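PDB 3O0A: leucyl-tRNA synthetase subunit alpha, which forms part of the enzyme that charges tRNA-Leu with leucine and, through its CP1 hydrolytic domain, probably hydrolyses the wrong amino acid from mischarged tRNA. Local coordinates for residues N22-E27 with A69-R74; E73-A78 with L109-T114. All blocks are in the same frame, centred on the assembly; numbering follows the deposited sequence.

Contact 1 of 2, residues N22-E27 with A69-R74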
loop_
_atom_site.group_PDB
_atom_site.type_symbol
_atom_site.label_atom_id
_atom_site.label_comp_id
_atom_site.label_asym_id
_atom_site.label_seq_id
_atom_site.Cartn_x
_atom_site.Cartn_y
_atom_site.Cartn_z
ATOM N N ASN A 22 18.811 -12.130 -8.070
ATOM C CA ASN A 22 18.780 -13.247 -7.132
ATOM C C ASN A 22 17.805 -13.066 -5.958
ATOM O O ASN A 22 17.624 -13.979 -5.154
ATOM C CB ASN A 22 20.203 -13.709 -6.714
ATOM C CG ASN A 22 20.861 -12.794 -5.686
ATOM O OD1 ASN A 22 20.230 -11.917 -5.118
ATOM N ND2 ASN A 22 22.132 -13.053 -5.410
ATOM N N CYS A 23 17.152 -11.903 -5.898
ATOM C CA CYS A 23 16.086 -11.651 -4.926
ATOM C C CYS A 23 14.729 -12.141 -5.397
ATOM O O CYS A 23 13.804 -12.211 -4.602
ATOM C CB CYS A 23 15.953 -10.168 -4.631
ATOM S SG CYS A 23 17.336 -9.545 -3.691
ATOM N N VAL A 24 14.606 -12.428 -6.695
ATOM C CA VAL A 24 13.284 -12.670 -7.291
ATOM C C VAL A 24 13.175 -14.074 -7.883
ATOM O O VAL A 24 14.148 -14.593 -8.447
ATOM C CB VAL A 24 12.887 -11.602 -8.354
ATOM C CG1 VAL A 24 13.152 -10.163 -7.838
ATOM C CG2 VAL A 24 13.633 -11.817 -9.643
ATOM N N PRO A 25 11.995 -14.701 -7.735
ATOM C CA PRO A 25 11.804 -16.013 -8.352
ATOM C C PRO A 25 11.634 -15.904 -9.854
ATOM O O PRO A 25 11.283 -14.838 -10.369
ATOM C CB PRO A 25 10.505 -16.512 -7.727
ATOM C CG PRO A 25 9.735 -15.268 -7.422
ATOM C CD PRO A 25 10.785 -14.240 -7.025
ATOM N N GLU A 26 11.863 -17.025 -10.535
ATOM C CA GLU A 26 11.791 -17.094 -11.984
ATOM C C GLU A 26 10.497 -16.484 -12.531
ATOM O O GLU A 26 10.505 -15.816 -13.560
ATOM C CB GLU A 26 11.915 -18.560 -12.410
ATOM C CG GLU A 26 12.084 -18.762 -13.910
ATOM C CD GLU A 26 10.765 -18.910 -14.662
ATOM O OE1 GLU A 26 9.705 -19.140 -14.032
ATOM O OE2 GLU A 26 10.802 -18.811 -15.907
ATOM N N GLU A 27 9.402 -16.720 -11.823
ATOM C CA GLU A 27 8.076 -16.251 -12.238
ATOM C C GLU A 27 7.954 -14.727 -12.377
ATOM O O GLU A 27 7.087 -14.234 -13.111
ATOM C CB GLU A 27 7.020 -16.762 -11.269
ATOM C CG GLU A 27 6.724 -18.260 -11.344
ATOM C CD GLU A 27 7.728 -19.149 -10.594
ATOM O OE1 GLU A 27 8.694 -18.638 -9.973
ATOM O OE2 GLU A 27 7.537 -20.386 -10.627
ATOM N N ALA A 69 12.004 -7.587 0.816
ATOM C CA ALA A 69 13.002 -7.414 1.888
ATOM C C ALA A 69 14.436 -7.683 1.385
ATOM O O ALA A 69 15.398 -6.998 1.783
ATOM C CB ALA A 69 12.656 -8.305 3.092
ATOM N N CYS A 70 14.567 -8.655 0.483
ATOM C CA CYS A 70 15.868 -8.961 -0.120
ATOM C C CYS A 70 16.349 -7.741 -0.891
ATOM O O CYS A 70 17.508 -7.329 -0.773
ATOM C CB CYS A 70 15.744 -10.169 -1.057
ATOM S SG CYS A 70 17.279 -10.645 -1.897
ATOM N N ILE A 71 15.440 -7.153 -1.664
ATOM C CA ILE A 71 15.742 -5.932 -2.412
ATOM C C ILE A 71 16.062 -4.754 -1.481
ATOM O O ILE A 71 17.035 -4.050 -1.700
ATOM C CB ILE A 71 14.623 -5.597 -3.415
ATOM C CG1 ILE A 71 14.567 -6.706 -4.490
ATOM C CG2 ILE A 71 14.855 -4.211 -4.031
ATOM C CD1 ILE A 71 13.334 -6.646 -5.415
ATOM N N GLY A 72 15.275 -4.591 -0.420
ATOM C CA GLY A 72 15.474 -3.496 0.538
ATOM C C GLY A 72 16.785 -3.630 1.284
ATOM O O GLY A 72 17.452 -2.629 1.581
ATOM N N GLU A 73 17.187 -4.860 1.572
ATOM C CA GLU A 73 18.530 -5.087 2.130
ATOM C C GLU A 73 19.609 -4.678 1.127
ATOM O O GLU A 73 20.603 -4.004 1.483
ATOM C CB GLU A 73 18.699 -6.560 2.529
ATOM C CG GLU A 73 20.133 -6.906 2.967
ATOM C CD GLU A 73 20.314 -8.377 3.200
ATOM O OE1 GLU A 73 20.382 -9.131 2.207
ATOM O OE2 GLU A 73 20.419 -8.789 4.381
ATOM N N ARG A 74 19.405 -5.074 -0.126
ATOM C CA ARG A 74 20.340 -4.829 -1.236
ATOM C C ARG A 74 20.519 -3.314 -1.448
ATOM O O ARG A 74 21.619 -2.850 -1.748
ATOM C CB ARG A 74 19.808 -5.537 -2.496
ATOM C CG ARG A 74 20.738 -5.624 -3.727
ATOM C CD ARG A 74 21.754 -6.723 -3.685
ATOM N NE ARG A 74 21.339 -7.983 -3.065
ATOM C CZ ARG A 74 21.150 -9.126 -3.722
ATOM N NH1 ARG A 74 21.317 -9.179 -5.041
ATOM N NH2 ARG A 74 20.798 -10.222 -3.056
#
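Arg-74 reaches out from its helix to the loop and grips the amide oxygen of Asn-22 with both terminal nitrogens. NH2 gives the shorter bond, 2.7 Å to Asn-22 OD1 with an N-H...O angle of 148°, lying in the carbonyl plane on a lone pair. NH1 sits 2.9 Å from the same OD1 but approaches from above that plane, since the amide and guanidinium planes stand 89° apart. One acceptor thus takes two N-H groups, both bonds lying close to the guanidinium plane, and NH1 has a second acceptor in the backbone O of Lys-19. Bends at chi2 and chi3 turn the arginine chain toward the loop. Beside this polar pair runs the disulfide that staples the loop ahead of helix 26-35 to helix 64-74: Cys-23 SG and Cys-70 SG are 2.1 Å apart, with a chi3 of -65°. Cys-70 SG stands anti to its own backbone N, and Cys-23 directs its CB at the helix to meet it. Cys-23 SG also lies over one face of the guanidinium, 3.6 Å from Arg-74 NH2 and offset toward the rim. Were Arg-74 cut back to an alanine, Asn-22 OD1 and Lys-19 O would probably lose these donors and Cys-23 SG the flat group beside it. On the inner side Ile-71 continues the apolar packing, its CG1 3.7 Å from Cys-23 CB, while its CD1 makes a looser 4.3 Å approach to Val-24 CG1. Phe-20 touches both Ile-71 and Arg-74.

Contact 2 of 2, residues E73-A78 with L109-T114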
loop_
_atom_site.group_PDB
_atom_site.type_symbol
_atom_site.label_atom_id
_atom_site.label_comp_id
_atom_site.label_asym_id
_atom_site.label_seq_id
_atom_site.Cartn_x
_atom_site.Cartn_y
_atom_site.Cartn_z
ATOM N N GLU A 73 17.187 -4.860 1.572
ATOM C CA GLU A 73 18.530 -5.087 2.130
ATOM C C GLU A 73 19.609 -4.678 1.127
ATOM O O GLU A 73 20.603 -4.004 1.483
ATOM C CB GLU A 73 18.699 -6.560 2.529
ATOM C CG GLU A 73 20.133 -6.906 2.967
ATOM C CD GLU A 73 20.314 -8.377 3.200
ATOM O OE1 GLU A 73 20.382 -9.131 2.207
ATOM O OE2 GLU A 73 20.419 -8.789 4.381
ATOM N N ARG A 74 19.405 -5.074 -0.126
ATOM C CA ARG A 74 20.340 -4.829 -1.236
ATOM C C ARG A 74 20.519 -3.314 -1.448
ATOM O O ARG A 74 21.619 -2.850 -1.748
ATOM C CB ARG A 74 19.808 -5.537 -2.496
ATOM C CG ARG A 74 20.738 -5.624 -3.727
ATOM C CD ARG A 74 21.754 -6.723 -3.685
ATOM N NE ARG A 74 21.339 -7.983 -3.065
ATOM C CZ ARG A 74 21.150 -9.126 -3.722
ATOM N NH1 ARG A 74 21.317 -9.179 -5.041
ATOM N NH2 ARG A 74 20.798 -10.222 -3.056
ATOM N N LEU A 75 19.447 -2.551 -1.227
ATOM C CA LEU A 75 19.463 -1.078 -1.282
ATOM C C LEU A 75 20.028 -0.389 -0.027
ATOM O O LEU A 75 20.260 0.831 -0.038
ATOM C CB LEU A 75 18.042 -0.548 -1.543
ATOM C CG LEU A 75 17.376 -0.888 -2.883
ATOM C CD1 LEU A 75 15.915 -0.449 -2.897
ATOM C CD2 LEU A 75 18.155 -0.256 -4.048
ATOM N N GLY A 76 20.243 -1.168 1.034
ATOM C CA GLY A 76 20.709 -0.665 2.334
ATOM C C GLY A 76 19.632 -0.012 3.180
ATOM O O GLY A 76 19.944 0.737 4.116
ATOM N N ASN A 77 18.366 -0.285 2.850
ATOM C CA ASN A 77 17.224 0.371 3.498
ATOM C C ASN A 77 16.509 -0.495 4.530
ATOM O O ASN A 77 15.747 0.025 5.357
ATOM C CB ASN A 77 16.162 0.776 2.466
ATOM C CG ASN A 77 16.639 1.817 1.466
ATOM O OD1 ASN A 77 17.594 2.566 1.706
ATOM N ND2 ASN A 77 15.927 1.898 0.337
ATOM N N ALA A 78 16.680 -1.811 4.437
ATOM C CA ALA A 78 15.944 -2.731 5.309
ATOM C C ALA A 78 16.871 -3.627 6.102
ATOM O O ALA A 78 17.977 -3.949 5.661
ATOM C CB ALA A 78 14.969 -3.599 4.504
ATOM N N LEU A 109 10.038 -2.845 4.653
ATOM C CA LEU A 109 10.708 -3.760 3.722
ATOM C C LEU A 109 11.870 -3.138 2.936
ATOM O O LEU A 109 12.597 -3.843 2.233
ATOM C CB LEU A 109 9.678 -4.397 2.774
ATOM C CG LEU A 109 8.503 -5.120 3.451
ATOM C CD1 LEU A 109 7.644 -5.831 2.369
ATOM C CD2 LEU A 109 8.935 -6.103 4.578
ATOM N N GLY A 110 12.050 -1.823 3.059
ATOM C CA GLY A 110 13.208 -1.159 2.471
ATOM C C GLY A 110 13.062 -0.781 1.006
ATOM O O GLY A 110 14.036 -0.396 0.360
ATOM N N VAL A 111 11.850 -0.891 0.471
ATOM C CA VAL A 111 11.605 -0.486 -0.914
ATOM C C VAL A 111 10.458 0.509 -0.954
ATOM O O VAL A 111 9.662 0.580 -0.013
ATOM C CB VAL A 111 11.278 -1.696 -1.835
ATOM C CG1 VAL A 111 12.500 -2.645 -1.910
ATOM C CG2 VAL A 111 10.026 -2.458 -1.353
ATOM N N TYR A 112 10.384 1.249 -2.056
ATOM C CA TYR A 112 9.317 2.221 -2.269
ATOM C C TYR A 112 8.541 1.877 -3.532
ATOM O O TYR A 112 9.123 1.664 -4.610
ATOM C CB TYR A 112 9.910 3.622 -2.370
ATOM C CG TYR A 112 10.598 4.041 -1.096
ATOM C CD1 TYR A 112 11.903 3.632 -0.814
ATOM C CD2 TYR A 112 9.931 4.826 -0.158
ATOM C CE1 TYR A 112 12.531 4.008 0.382
ATOM C CE2 TYR A 112 10.551 5.217 1.015
ATOM C CZ TYR A 112 11.836 4.799 1.284
ATOM O OH TYR A 112 12.438 5.194 2.455
ATOM N N ALA A 113 7.232 1.793 -3.383
ATOM C CA ALA A 113 6.358 1.505 -4.510
ATOM C C ALA A 113 5.944 2.826 -5.146
ATOM O O ALA A 113 5.687 3.811 -4.454
ATOM C CB ALA A 113 5.130 0.760 -4.022
ATOM N N THR A 114 5.866 2.833 -6.469
ATOM C CA THR A 114 5.332 3.973 -7.178
ATOM C C THR A 114 3.820 3.871 -7.176
ATOM O O THR A 114 3.247 2.828 -7.511
ATOM C CB THR A 114 5.874 4.028 -8.609
ATOM O OG1 THR A 114 7.305 4.082 -8.557
ATOM C CG2 THR A 114 5.331 5.250 -9.348
#
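A Schellman motif ends helix 64-74, and the turn that follows it packs Asn-77 and Ala-78 against the corner at Gly-110, where strand 106-114 is broken. Asn-77 provides the polar link: its ND2 donates to Gly-110 O at 3.0 Å with an N-H...O angle of 158°. The acceptor lies near the plane of the asparagine amide, whereas the nitrogen stands 37° out of the carbonyl plane of Gly-110, not on a lone pair. Asn-77 CB already lies 3.2 Å from Gly-110 O, and with CG anti to the carbonyl carbon (chi1 -64°) the amide brings ND2 to that oxygen and to the ring edge of Tyr-112, 4.0 Å from Tyr-112 CE1. In the motif itself Gly-76 takes the positive phi, and its N bonds to Glu-73 O. Gly-110 also has positive phi, and a CB there would run into Ala-78 CB; the bare backbone lets that methyl settle 3.6 Å from Gly-110 CA and 3.3 Å from Leu-109 O. Leu-75 closes another flank of the contact with CD1, which lies 3.8 Å from Gly-110 O and meets Val-111 CG1 at 4.2 Å, the two side chains crossing at about a right angle. Beyond the corner, Val-111 belongs to an outermost strand of the mixed four-stranded sheet, where it pairs through its backbone with Val-124 of strand 121-127 and packs on Leu-68.

Both contacts use the C-terminal part of helix 64-74 and share Glu-73 and Arg-74, their centres lying about 10 Å apart. Each is partly buried. Contact 1 is farther from the centre of the chain, about 19 Å against 14 Å, and holds the helix to a loop by a covalent bond and a charged side chain; contact 2 holds the turn after the helix to the corner of strand 106-114 by one hydrogen bond from a neutral side-chain amide and by close packing against glycine backbone. The two meet directly: Gly-72 O probably accepts hydrogen bonds from the backbone N of Asn-77 and Ala-78, and Ile-71 CG2 packs on Val-111 CG1.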